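Local coordinates for interphotoreceptor retinoid-binding protein (Xenopus laevis, PDB 1J7X) that probably carries visual retinoids through the interphotoreceptor matrix between photoreceptors and pigment epithelium, as a protein of which this chain is one functional unit, at residues F220-L223 and M224-L227; I281-A284 and D285-L288; L288-A291 and K292-A296. All coordinates share one frame; numbering follows the deposited sequence.

Contact 1 (F220-L223 and M224-L227); sequences FAYL and MQSL
Phe-220 and Met-224, one helical turn apart, lie side by side and point the same way, and the selenium of Met-224 makes a Met-aromatic contact with the ring of Phe-220. Met-224 is selenomethionine here, and its SE comes 4.1 Å from CZ of Phe-220, reaching the far end of the ring obliquely. With CG of Phe-220 anti to its own N (chi1 179°), the ring is carried along the flank on which Met-224, bent at its second and third torsions, lays its selenium. Leu-161 and Leu-162 of helix 158-163 pack on the same apolar side.

Four i to i+4 backbone hydrogen bonds tie the turn together, from Met-224 N to Phe-220 O through to Leu-227 N and Leu-223 O; that of Ser-226 N to Tyr-222 O is 2.7 Å long. They close the C-terminal part of helix 216-226, the crossover helix of a beta-alpha-beta unit between strands 204-209 and 231-234, in the family S41 region that belongs to the ClpP/crotonase clan.

The polar side chains gather on another flank. OG of Ser-226 stands 3.1 Å from Leu-223 O, though its proton has a second acceptor within reach. CB of Ser-226 meets CE2 of the Tyr-222 ring at 4.1 Å. A water gives a 2.7 Å hydrogen bond to OE1 of Gln-225 and a weak one to Tyr-222 O, and sits over one face of the Tyr-222 ring, offset toward its rim. Beyond the helix, Tyr-222 OH is hydrogen-bonded to Asp-265 and its ring stacks with Trp-271, while Gln-225 NE2 holds Val-277 O.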
ATOM      1  N   PHE A 220       0.870  -0.476   4.857  1.00 16.10           N
ATOM      2  CA  PHE A 220       1.172  -0.405   6.341  1.00 14.78           C
ATOM      3  C   PHE A 220       0.778   0.904   6.915  1.00 14.40           C
ATOM      4  O   PHE A 220       0.069   0.983   7.983  1.00 16.33           O
ATOM      5  CB  PHE A 220       2.656  -0.737   6.643  1.00 16.29           C
ATOM      6  CG  PHE A 220       2.988  -0.665   8.067  1.00 13.53           C
ATOM      7  CD1 PHE A 220       2.783  -1.700   8.885  1.00 23.03           C
ATOM      8  CD2 PHE A 220       3.581   0.490   8.612  1.00 13.44           C
ATOM      9  CE1 PHE A 220       2.996  -1.527  10.297  1.00 20.55           C
ATOM     10  CE2 PHE A 220       3.884   0.571   9.895  1.00 18.19           C
ATOM     11  CZ  PHE A 220       3.600  -0.421  10.744  1.00 19.65           C
ATOM     12  N   ALA A 221       1.209   1.984   6.241  1.00 12.77           N
ATOM     13  CA  ALA A 221       0.888   3.350   6.704  1.00 15.85           C
ATOM     14  C   ALA A 221      -0.671   3.587   6.704  1.00 15.63           C
ATOM     15  O   ALA A 221      -1.292   4.143   7.647  1.00 16.51           O
ATOM     16  CB  ALA A 221       1.546   4.450   5.850  1.00 17.49           C
ATOM     17  N   TYR A 222      -1.230   3.196   5.583  1.00 18.49           N
ATOM     18  CA  TYR A 222      -2.726   3.350   5.430  1.00 17.07           C
ATOM     19  C   TYR A 222      -3.496   2.645   6.566  1.00 17.36           C
ATOM     20  O   TYR A 222      -4.372   3.229   7.235  1.00 16.67           O
ATOM     21  CB  TYR A 222      -3.180   2.850   4.067  1.00 15.95           C
ATOM     22  CG  TYR A 222      -4.649   3.049   3.856  1.00 17.77           C
ATOM     23  CD1 TYR A 222      -5.175   4.275   3.484  1.00 24.64           C
ATOM     24  CD2 TYR A 222      -5.513   2.004   4.144  1.00 18.11           C
ATOM     25  CE1 TYR A 222      -6.620   4.429   3.358  1.00 22.38           C
ATOM     26  CE2 TYR A 222      -6.932   2.179   4.069  1.00 25.54           C
ATOM     27  CZ  TYR A 222      -7.442   3.396   3.634  1.00 22.05           C
ATOM     28  OH  TYR A 222      -8.800   3.579   3.539  1.00 26.32           O
ATOM     29  N   LEU A 223      -3.079   1.396   6.785  1.00 16.80           N
ATOM     30  CA  LEU A 223      -3.698   0.571   7.831  1.00 18.35           C
ATOM     31  C   LEU A 223      -3.488   1.079   9.222  1.00 18.73           C
ATOM     32  O   LEU A 223      -4.455   1.161  10.065  1.00 18.58           O
ATOM     33  CB  LEU A 223      -3.262  -0.890   7.674  1.00 18.16           C
ATOM     34  CG  LEU A 223      -3.875  -1.510   6.452  1.00 20.03           C
ATOM     35  CD1 LEU A 223      -3.245  -2.867   6.310  1.00 19.01           C
ATOM     36  CD2 LEU A 223      -5.468  -1.673   6.565  1.00 18.89           C
HETATM   37  N   MSE A 224      -2.304   1.622   9.498  1.00 18.54           N
HETATM   38  CA  MSE A 224      -2.068   2.238  10.786  1.00 18.02           C
HETATM   39  C   MSE A 224      -2.943   3.433  10.926  1.00 19.21           C
HETATM   40  O   MSE A 224      -3.413   3.728  12.038  1.00 19.89           O
HETATM   41  CB  MSE A 224      -0.580   2.585  11.039  1.00 19.03           C
HETATM   42  CG  MSE A 224      -0.102   2.037  12.503  1.00 29.68           C
HETATM   43 SE   MSE A 224       0.196   0.490  12.849  1.00  7.03          SE
HETATM   44  CE  MSE A 224      -1.024   0.050  13.208  1.00 30.69           C
ATOM     45  N   GLN A 225      -3.176   4.119   9.806  1.00 15.69           N
ATOM     46  CA  GLN A 225      -4.087   5.278   9.865  1.00 17.74           C
ATOM     47  C   GLN A 225      -5.548   4.902   9.996  1.00 17.83           C
ATOM     48  O   GLN A 225      -6.276   5.471  10.769  1.00 19.97           O
ATOM     49  CB  GLN A 225      -3.802   6.159   8.544  1.00 16.51           C
ATOM     50  CG  GLN A 225      -4.632   7.393   8.522  1.00 18.49           C
ATOM     51  CD  GLN A 225      -4.424   8.163   7.228  1.00 18.13           C
ATOM     52  OE1 GLN A 225      -4.712   7.619   6.139  1.00 21.14           O
ATOM     53  NE2 GLN A 225      -3.747   9.321   7.324  1.00 16.83           N
ATOM     54  N   SER A 226      -6.008   3.918   9.229  1.00 19.37           N
ATOM     55  CA  SER A 226      -7.370   3.500   9.213  1.00 20.76           C
ATOM     56  C   SER A 226      -7.824   2.876  10.563  1.00 24.43           C
ATOM     57  O   SER A 226      -9.015   2.910  10.979  1.00 22.43           O
ATOM     58  CB  SER A 226      -7.606   2.517   8.055  1.00 20.82           C
ATOM     59  OG  SER A 226      -6.932   1.297   8.255  1.00 24.57           O
ATOM     60  N   LEU A 227      -6.848   2.282  11.241  1.00 21.75           N
ATOM     61  CA  LEU A 227      -7.087   1.711  12.555  1.00 22.33           C
ATOM     62  C   LEU A 227      -6.964   2.720  13.683  1.00 22.36           C
ATOM     63  O   LEU A 227      -7.219   2.435  14.882  1.00 24.59           O
ATOM     64  CB  LEU A 227      -6.107   0.552  12.819  1.00 20.84           C
ATOM     65  CG  LEU A 227      -6.219  -0.735  12.023  1.00 23.80           C
ATOM     66  CD1 LEU A 227      -4.929  -1.551  12.123  1.00 21.92           C
ATOM     67  CD2 LEU A 227      -7.456  -1.538  12.599  1.00 21.82           C
TER
HETATM   68  O   HOH W   1      -6.500   5.548   6.240  1.00 31.02           O

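Contact 2 (I281-A284 and D285-L288); sequences IVLA and DEAL
Val-282 meets Glu-286 and Ala-287 at the turn that leads into a helix, and the glutamate folds back over the chain that precedes it. Its CG is anti to the carbonyl carbon (chi1 -46°) and the chain is extended beyond, which carries the carboxylate back over the preceding residues instead of onward along the helix. OE2 of Glu-286 ends 3.9 Å from CB of Val-282, and OE1 comes 4.1 Å from CB of Leu-283. The glutamate thus lies over the backbone of the incoming chain, touching carbon with its oxygens in a surface setting.

Val-282 points into the turn, and its CG2 methyl packs 3.9 Å from CA of Ala-287 and 4.2 Å from CB of the same residue. The valine thus touches two successive residues, CB of Glu-286 with its own CB and the backbone of Ala-287 with CG2.

The backbone curls by two i to i+3 hydrogen bonds, Glu-286 N to Leu-283 O at 2.8 Å and Ala-287 N to Ala-284 O at 3.2 Å. In the second the N-H points almost straight at the oxygen (168°), yet the donor sits well above the carbonyl plane, as it does in the first. Ala-284 is gripped from outside the turn too, its N by Glu-235 and its O by Arg-148.

The turn joins edge strand 280-281 of the mixed sheet to helix 287-296, with Val-282 and Ala-287 both resting on Ile-233 of strand 231-234, and Ala-287 reaching Leu-208 of strand 204-209.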
ATOM      1  N   ILE A 281       0.434  16.924   6.680  1.00 17.82           N
ATOM      2  CA  ILE A 281       1.095  17.067   5.452  1.00 17.30           C
ATOM      3  C   ILE A 281       2.215  18.056   5.552  1.00 20.46           C
ATOM      4  O   ILE A 281       1.938  19.228   5.893  1.00 24.10           O
ATOM      5  CB  ILE A 281       0.123  17.445   4.324  1.00 17.41           C
ATOM      6  CG1 ILE A 281      -0.874  16.310   4.059  1.00 17.34           C
ATOM      7  CG2 ILE A 281       0.858  17.705   3.106  1.00 18.32           C
ATOM      8  CD1 ILE A 281      -1.956  16.595   3.023  1.00 22.74           C
ATOM      9  N   VAL A 282       3.427  17.611   5.306  1.00 21.22           N
ATOM     10  CA  VAL A 282       4.648  18.420   5.266  1.00 21.96           C
ATOM     11  C   VAL A 282       5.565  17.817   4.272  1.00 21.24           C
ATOM     12  O   VAL A 282       5.440  16.674   3.817  1.00 20.44           O
ATOM     13  CB  VAL A 282       5.334  18.553   6.640  1.00 24.42           C
ATOM     14  CG1 VAL A 282       4.413  19.082   7.635  1.00 22.97           C
ATOM     15  CG2 VAL A 282       5.745  17.215   7.160  1.00 27.85           C
ATOM     16  N   LEU A 283       6.576  18.588   3.825  1.00 22.18           N
ATOM     17  CA  LEU A 283       7.543  18.021   2.889  1.00 21.75           C
ATOM     18  C   LEU A 283       8.361  16.937   3.717  1.00 19.94           C
ATOM     19  O   LEU A 283       8.486  17.030   4.953  1.00 19.73           O
ATOM     20  CB  LEU A 283       8.525  19.115   2.387  1.00 22.40           C
ATOM     21  CG  LEU A 283       8.113  19.804   1.057  1.00 28.20           C
ATOM     22  CD1 LEU A 283       6.801  20.298   1.214  1.00 31.91           C
ATOM     23  CD2 LEU A 283       9.049  21.024   0.752  1.00 37.15           C
ATOM     24  N   ALA A 284       8.853  15.965   2.991  1.00 20.46           N
ATOM     25  CA  ALA A 284       9.543  14.784   3.609  1.00 20.96           C
ATOM     26  C   ALA A 284      10.659  15.182   4.573  1.00 22.47           C
ATOM     27  O   ALA A 284      10.702  14.707   5.666  1.00 22.38           O
ATOM     28  CB  ALA A 284      10.069  13.917   2.529  1.00 21.89           C
ATOM     29  N   ASP A 285      11.433  16.191   4.216  1.00 24.39           N
ATOM     30  CA  ASP A 285      12.508  16.673   5.104  1.00 26.36           C
ATOM     31  C   ASP A 285      12.025  17.251   6.405  1.00 25.95           C
ATOM     32  O   ASP A 285      12.794  17.395   7.361  1.00 30.68           O
ATOM     33  CB  ASP A 285      13.348  17.702   4.403  1.00 26.96           C
ATOM     34  CG  ASP A 285      14.011  17.211   3.225  1.00 36.06           C
ATOM     35  OD1 ASP A 285      14.468  16.056   3.214  1.00 49.16           O
ATOM     36  OD2 ASP A 285      14.158  17.948   2.195  1.00 46.29           O
ATOM     37  N   GLU A 286      10.786  17.631   6.501  1.00 22.66           N
ATOM     38  CA  GLU A 286      10.229  18.211   7.722  1.00 24.74           C
ATOM     39  C   GLU A 286       9.464  17.275   8.600  1.00 22.10           C
ATOM     40  O   GLU A 286       9.042  17.650   9.685  1.00 23.00           O
ATOM     41  CB  GLU A 286       9.272  19.396   7.271  1.00 27.60           C
ATOM     42  CG  GLU A 286       9.900  20.315   6.199  1.00 34.52           C
ATOM     43  CD  GLU A 286       8.917  21.469   5.726  1.00 45.67           C
ATOM     44  OE1 GLU A 286       9.246  22.318   4.843  1.00 51.71           O
ATOM     45  OE2 GLU A 286       7.766  21.526   6.222  1.00 52.71           O
ATOM     46  N   ALA A 287       9.286  16.030   8.159  1.00 21.97           N
ATOM     47  CA  ALA A 287       8.456  15.076   8.885  1.00 22.53           C
ATOM     48  C   ALA A 287       8.901  14.652  10.227  1.00 18.09           C
ATOM     49  O   ALA A 287       8.096  14.484  11.160  1.00 20.86           O
ATOM     50  CB  ALA A 287       8.198  13.861   7.971  1.00 22.55           C
ATOM     51  N   LEU A 288      10.197  14.491  10.376  1.00 20.90           N
ATOM     52  CA  LEU A 288      10.730  14.086  11.714  1.00 20.95           C
ATOM     53  C   LEU A 288      10.562  15.218  12.717  1.00 21.13           C
ATOM     54  O   LEU A 288      10.125  14.996  13.818  1.00 20.41           O
ATOM     55  CB  LEU A 288      12.213  13.659  11.576  1.00 23.51           C
ATOM     56  CG  LEU A 288      12.819  13.116  12.859  1.00 25.83           C
ATOM     57  CD1 LEU A 288      12.028  12.001  13.468  1.00 28.00           C
ATOM     58  CD2 LEU A 288      14.291  12.734  12.533  1.00 29.33           C
TER

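Contact 3 (L288-A291 and K292-A296); sequences LDKA and KEIIA
From Leu-288 to Ile-295 the backbone is regular alpha-helix, with i to i+4 hydrogen bonds such as Ile-294 N to Lys-290 O (2.9 Å), whose N-H is nearly straight at 173°. On one flank Leu-288 and Lys-292 cross obliquely. The lysine runs extended beyond CG, its CE 3.9 Å from CG of Leu-288 and its NZ 3.9 Å from the leucine's CD2, so that the last methylene and the amine lie against the branched end, while CG and CD pass the carbonyl oxygen of Leu-288. With an alanine at Lys-292, CE and NZ would be missing, and the side of Leu-288 they now cover would probably be left more exposed, though its packing on the sheet would remain.

On another flank Lys-290 is bent at its second torsion (chi2 73°), which turns its amine toward Glu-293; NZ of Lys-290 and OE2 of Glu-293 form a long salt bridge of 3.9 Å. CE of the same lysine also packs against CD1 of Ile-294, 4.0 Å away.

The helix lies on the mixed sheet: Leu-288 and Ala-291 meet Leu-208 of strand 204-209, Ile-295 reaches Ile-144 of strand 142-146, and Lys-290 and Ala-291 touch Ile-233 of strand 231-234.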
ATOM      1  N   LEU A 288      10.197  14.491  10.376  1.00 20.90           N
ATOM      2  CA  LEU A 288      10.730  14.086  11.714  1.00 20.95           C
ATOM      3  C   LEU A 288      10.562  15.218  12.717  1.00 21.13           C
ATOM      4  O   LEU A 288      10.125  14.996  13.818  1.00 20.41           O
ATOM      5  CB  LEU A 288      12.213  13.659  11.576  1.00 23.51           C
ATOM      6  CG  LEU A 288      12.819  13.116  12.859  1.00 25.83           C
ATOM      7  CD1 LEU A 288      12.028  12.001  13.468  1.00 28.00           C
ATOM      8  CD2 LEU A 288      14.291  12.734  12.533  1.00 29.33           C
ATOM      9  N   ASP A 289      10.849  16.425  12.276  1.00 22.43           N
ATOM     10  CA  ASP A 289      10.624  17.617  13.132  1.00 24.21           C
ATOM     11  C   ASP A 289       9.210  17.810  13.546  1.00 24.30           C
ATOM     12  O   ASP A 289       8.871  18.047  14.718  1.00 22.55           O
ATOM     13  CB  ASP A 289      11.074  18.863  12.456  1.00 28.83           C
ATOM     14  CG  ASP A 289      12.606  19.028  12.475  1.00 32.88           C
ATOM     15  OD1 ASP A 289      13.226  18.369  13.349  1.00 36.87           O
ATOM     16  OD2 ASP A 289      13.205  19.688  11.588  1.00 32.12           O
ATOM     17  N   LYS A 290       8.315  17.568  12.594  1.00 23.33           N
ATOM     18  CA  LYS A 290       6.897  17.580  12.900  1.00 23.00           C
ATOM     19  C   LYS A 290       6.384  16.564  13.866  1.00 20.67           C
ATOM     20  O   LYS A 290       5.610  16.841  14.799  1.00 22.79           O
ATOM     21  CB  LYS A 290       6.121  17.507  11.570  1.00 21.59           C
ATOM     22  CG  LYS A 290       4.661  17.671  11.715  1.00 27.07           C
ATOM     23  CD  LYS A 290       4.263  19.107  12.030  1.00 33.94           C
ATOM     24  CE  LYS A 290       2.810  19.348  12.143  1.00 37.63           C
ATOM     25  NZ  LYS A 290       2.591  20.868  12.425  1.00 37.76           N
ATOM     26  N   ALA A 291       6.855  15.335  13.760  1.00 21.31           N
ATOM     27  CA  ALA A 291       6.515  14.361  14.655  1.00 19.21           C
ATOM     28  C   ALA A 291       6.936  14.680  16.117  1.00 21.27           C
ATOM     29  O   ALA A 291       6.199  14.532  17.036  1.00 21.69           O
ATOM     30  CB  ALA A 291       7.225  13.032  14.195  1.00 20.63           C
ATOM     31  N   LYS A 292       8.119  15.189  16.234  1.00 23.52           N
ATOM     32  CA  LYS A 292       8.689  15.638  17.514  1.00 23.54           C
ATOM     33  C   LYS A 292       7.851  16.781  18.091  1.00 22.13           C
ATOM     34  O   LYS A 292       7.592  16.729  19.268  1.00 24.97           O
ATOM     35  CB  LYS A 292      10.114  16.036  17.335  1.00 23.82           C
ATOM     36  CG  LYS A 292      11.111  14.818  17.100  1.00 25.97           C
ATOM     37  CD  LYS A 292      12.518  15.312  16.623  1.00 29.96           C
ATOM     38  CE  LYS A 292      13.484  14.223  16.532  1.00 36.13           C
ATOM     39  NZ  LYS A 292      14.775  14.628  15.938  1.00 32.08           N
ATOM     40  N   GLU A 293       7.424  17.718  17.258  1.00 26.25           N
ATOM     41  CA  GLU A 293       6.517  18.764  17.688  1.00 26.74           C
ATOM     42  C   GLU A 293       5.258  18.199  18.236  1.00 26.35           C
ATOM     43  O   GLU A 293       4.792  18.566  19.376  1.00 25.85           O
ATOM     44  CB  GLU A 293       6.122  19.679  16.523  1.00 29.95           C
ATOM     45  CG  GLU A 293       7.206  20.140  15.634  1.00 36.91           C
ATOM     46  CD  GLU A 293       6.703  21.096  14.530  1.00 49.44           C
ATOM     47  OE1 GLU A 293       7.446  21.131  13.446  1.00 50.55           O
ATOM     48  OE2 GLU A 293       5.578  21.771  14.753  1.00 47.55           O
ATOM     49  N   ILE A 294       4.603  17.316  17.462  1.00 23.32           N
ATOM     50  CA  ILE A 294       3.388  16.712  17.911  1.00 25.48           C
ATOM     51  C   ILE A 294       3.501  16.041  19.246  1.00 24.38           C
ATOM     52  O   ILE A 294       2.628  16.166  20.134  1.00 24.00           O
ATOM     53  CB  ILE A 294       2.775  15.728  16.866  1.00 25.72           C
ATOM     54  CG1 ILE A 294       2.586  16.386  15.566  1.00 31.21           C
ATOM     55  CG2 ILE A 294       1.561  15.146  17.407  1.00 28.84           C
ATOM     56  CD1 ILE A 294       1.739  17.551  15.597  1.00 39.64           C
ATOM     57  N   ILE A 295       4.581  15.257  19.397  1.00 25.35           N
ATOM     58  CA  ILE A 295       4.878  14.599  20.595  1.00 23.16           C
ATOM     59  C   ILE A 295       5.019  15.595  21.788  1.00 24.09           C
ATOM     60  O   ILE A 295       4.448  15.340  22.854  1.00 23.92           O
ATOM     61  CB  ILE A 295       6.124  13.774  20.439  1.00 24.62           C
ATOM     62  CG1 ILE A 295       5.855  12.681  19.390  1.00 27.14           C
ATOM     63  CG2 ILE A 295       6.428  13.096  21.834  1.00 23.65           C
ATOM     64  CD1 ILE A 295       7.075  11.874  18.860  1.00 25.74           C
ATOM     65  N   ALA A 296       5.787  16.635  21.573  1.00 22.15           N
ATOM     66  CA  ALA A 296       6.115  17.648  22.620  1.00 25.07           C
ATOM     67  C   ALA A 296       4.901  18.415  23.131  1.00 26.31           C
ATOM     68  O   ALA A 296       4.775  18.610  24.376  1.00 27.32           O
ATOM     69  CB  ALA A 296       7.074  18.605  22.145  1.00 22.07           C
TER

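In the fold
Contact 1 comes first along the chain; contact 3 begins at Leu-288, where contact 2 ends. Contact 1 belongs to helix 216-226, which links strands 204-209 and 231-234 of the mixed sheet; contact 2 leaves the end of strand 280-281, at the sheet's edge, and leads into helix 287-296, which contact 3 continues, their centres about 10 Å apart. Contact 1 lies nearer the middle of the chain, its centre about 18 Å from that of contact 2 and 19 Å from that of contact 3, without touching either. Each contact is local, whereas strands 204-209 and 231-234, joined by the first helix and packed against the second, bring both into one alpha-beta architecture.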